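Local structure of In2-1 family protein, glutathione transferase lambda3 (Populus trichocarpa, 4PQI) at residues K34-Y39 and K61-I66. The protein binds glutathione and, as a monomeric lambda-class glutathione transferase of plants, probably catalyses glutathione-dependent thiol-transfer reactions. Sequence-based numbering, arbitrary orientation.
Sequences KLYTCY and KLVPLI
Leu-35 and Lys-61 pair across two parallel strands, 33-37 and 60-64: Leu-35 N donates a hydrogen bond of 2.7 Å to Lys-61 O, almost straight at the hydrogen (171°). Leu-35 O then receives Val-63 N (2.9 Å), and the exchange continues through Thr-37 N to Val-63 O and Leu-65 N to Thr-37 O. Leu-35, opposite Leu-62, thus bonds to the residues flanking it, and Thr-37, opposite Pro-64, does likewise, the pattern of parallel strands.

Val-63 illustrates how side chains fill the face it shares with Lys-34 and Tyr-36. Its CB lies 3.8 Å from Tyr-36 CD1; beyond it the branches part, CG1, anti to the backbone N (chi1 -176°), resting 3.7 Å from Tyr-36 CD1, while CG2 turns to the aliphatic part of Lys-34, equally near CB and CD. The polar ends go elsewhere, Tyr-36 OH to Glu-88 and Lys-34 NZ to Pro-27 O, Asp-30 and Glu-88. On the other face, Leu-35 CD2 meets Leu-62 CD2 at 3.8 Å, beside helix 42-54.

Past the strand, the Tyr-39 ring lays one face over Pro-64, whose CB makes a CH-pi contact 3.8 Å from the ring centroid, while Leu-62 CD1 approaches the ring's edge. Tyr-39 OH makes a hydrogen bond to Ala-16 O. A serine here would probably take the aromatic face from Pro-64 and the edge contact from Leu-62, and leave Ala-16 O without this hydroxyl partner. A water joins Tyr-39 N to Leu-65 O where the backbones diverge.

With helix 42-54 between them, the strands form the right-handed beta-alpha-beta unit of the thioredoxin-like N-terminal domain of glutathione transferases, and strand 33-37 leads toward the glutathione pocket that includes Cys-41.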
loop_
_atom_site.group_PDB
_atom_site.type_symbol
_atom_site.label_atom_id
_atom_site.label_comp_id
_atom_site.label_asym_id
_atom_site.label_seq_id
_atom_site.Cartn_x
_atom_site.Cartn_y
_atom_site.Cartn_z
ATOM N N LYS A 34 -4.106 15.142 -8.818
ATOM C CA LYS A 34 -5.159 14.233 -8.381
ATOM C C LYS A 34 -4.698 12.778 -8.355
ATOM O O LYS A 34 -4.017 12.318 -9.267
ATOM C CB LYS A 34 -6.397 14.360 -9.290
ATOM C CG LYS A 34 -6.888 15.798 -9.510
ATOM C CD LYS A 34 -8.254 15.824 -10.194
ATOM C CE LYS A 34 -8.601 17.242 -10.660
ATOM N NZ LYS A 34 -7.612 17.740 -11.659
ATOM N N LEU A 35 -5.079 12.065 -7.301
ATOM C CA LEU A 35 -4.865 10.620 -7.211
ATOM C C LEU A 35 -6.184 9.868 -7.400
ATOM O O LEU A 35 -7.039 9.879 -6.507
ATOM C CB LEU A 35 -4.277 10.281 -5.838
ATOM C CG LEU A 35 -4.010 8.795 -5.583
ATOM C CD1 LEU A 35 -2.948 8.270 -6.563
ATOM C CD2 LEU A 35 -3.571 8.584 -4.139
ATOM N N TYR A 36 -6.355 9.239 -8.564
ATOM C CA TYR A 36 -7.540 8.424 -8.855
ATOM C C TYR A 36 -7.348 7.103 -8.128
ATOM O O TYR A 36 -6.305 6.456 -8.269
ATOM C CB TYR A 36 -7.691 8.204 -10.371
ATOM C CG TYR A 36 -7.953 9.500 -11.105
ATOM C CD1 TYR A 36 -9.250 9.965 -11.292
ATOM C CD2 TYR A 36 -6.906 10.291 -11.547
ATOM C CE1 TYR A 36 -9.496 11.182 -11.937
ATOM C CE2 TYR A 36 -7.136 11.506 -12.191
ATOM C CZ TYR A 36 -8.434 11.945 -12.380
ATOM O OH TYR A 36 -8.661 13.148 -13.016
ATOM N N THR A 37 -8.333 6.715 -7.324
ATOM C CA THR A 37 -8.108 5.657 -6.357
ATOM C C THR A 37 -9.403 4.930 -5.999
ATOM O O THR A 37 -10.473 5.276 -6.493
ATOM C CB THR A 37 -7.451 6.243 -5.094
ATOM O OG1 THR A 37 -7.104 5.183 -4.201
ATOM C CG2 THR A 37 -8.381 7.226 -4.396
ATOM N N CYS A 38 -9.274 3.898 -5.170
ATOM C CA CYS A 38 -10.401 3.185 -4.577
ATOM C C CYS A 38 -9.994 2.903 -3.135
ATOM O O CYS A 38 -8.895 2.403 -2.883
ATOM C CB CYS A 38 -10.707 1.875 -5.333
ATOM S SG CYS A 38 -11.817 0.694 -4.445
ATOM N N TYR A 39 -10.861 3.234 -2.187
ATOM C CA TYR A 39 -10.477 3.225 -0.774
ATOM C C TYR A 39 -10.047 1.864 -0.218
ATOM O O TYR A 39 -9.333 1.804 0.781
ATOM C CB TYR A 39 -11.598 3.783 0.100
ATOM C CG TYR A 39 -11.782 5.282 0.033
ATOM C CD1 TYR A 39 -10.707 6.152 0.170
ATOM C CD2 TYR A 39 -13.049 5.831 -0.172
ATOM C CE1 TYR A 39 -10.892 7.536 0.108
ATOM C CE2 TYR A 39 -13.242 7.198 -0.230
ATOM C CZ TYR A 39 -12.172 8.050 -0.084
ATOM O OH TYR A 39 -12.399 9.416 -0.140
ATOM N N LYS A 61 -5.116 15.774 -4.381
ATOM C CA LYS A 61 -6.536 15.547 -4.174
ATOM C C LYS A 61 -6.877 14.079 -4.430
ATOM O O LYS A 61 -6.417 13.492 -5.410
ATOM C CB LYS A 61 -7.353 16.446 -5.100
ATOM C CG LYS A 61 -7.091 17.944 -4.937
ATOM C CD LYS A 61 -7.265 18.386 -3.487
ATOM C CE LYS A 61 -7.112 19.895 -3.309
ATOM N NZ LYS A 61 -7.126 20.260 -1.853
ATOM N N LEU A 62 -7.673 13.470 -3.551
ATOM C CA LEU A 62 -8.190 12.127 -3.836
ATOM C C LEU A 62 -9.442 12.161 -4.743
ATOM O O LEU A 62 -10.339 12.985 -4.563
ATOM C CB LEU A 62 -8.531 11.396 -2.540
ATOM C CG LEU A 62 -7.397 11.230 -1.540
ATOM C CD1 LEU A 62 -7.888 10.500 -0.295
ATOM C CD2 LEU A 62 -6.240 10.488 -2.185
ATOM N N VAL A 63 -9.482 11.264 -5.716
ATOM C CA VAL A 63 -10.685 11.023 -6.504
ATOM C C VAL A 63 -10.998 9.541 -6.353
ATOM O O VAL A 63 -10.489 8.722 -7.117
ATOM C CB VAL A 63 -10.448 11.342 -7.995
ATOM C CG1 VAL A 63 -11.741 11.177 -8.792
ATOM C CG2 VAL A 63 -9.893 12.754 -8.157
ATOM N N PRO A 64 -11.799 9.179 -5.332
ATOM C CA PRO A 64 -12.130 7.765 -5.117
ATOM C C PRO A 64 -13.288 7.286 -6.009
ATOM O O PRO A 64 -14.269 8.002 -6.224
ATOM C CB PRO A 64 -12.505 7.728 -3.635
ATOM C CG PRO A 64 -13.164 9.076 -3.411
ATOM C CD PRO A 64 -12.335 10.040 -4.258
ATOM N N LEU A 65 -13.141 6.073 -6.538
ATOM C CA LEU A 65 -14.083 5.494 -7.481
ATOM C C LEU A 65 -14.665 4.234 -6.889
ATOM O O LEU A 65 -14.020 3.559 -6.090
ATOM C CB LEU A 65 -13.352 5.113 -8.784
ATOM C CG LEU A 65 -12.519 6.209 -9.444
ATOM C CD1 LEU A 65 -11.749 5.679 -10.668
ATOM C CD2 LEU A 65 -13.438 7.380 -9.818
ATOM N N ILE A 66 -15.892 3.907 -7.270
ATOM C CA ILE A 66 -16.427 2.588 -6.973
ATOM C C ILE A 66 -16.053 1.717 -8.163
ATOM O O ILE A 66 -16.650 1.845 -9.227
ATOM C CB ILE A 66 -17.958 2.611 -6.840
ATOM C CG1 ILE A 66 -18.396 3.606 -5.762
ATOM C CG2 ILE A 66 -18.472 1.224 -6.519
ATOM C CD1 ILE A 66 -19.916 3.810 -5.719
HETATM O O HOH W 1 -13.365 4.094 -3.280
#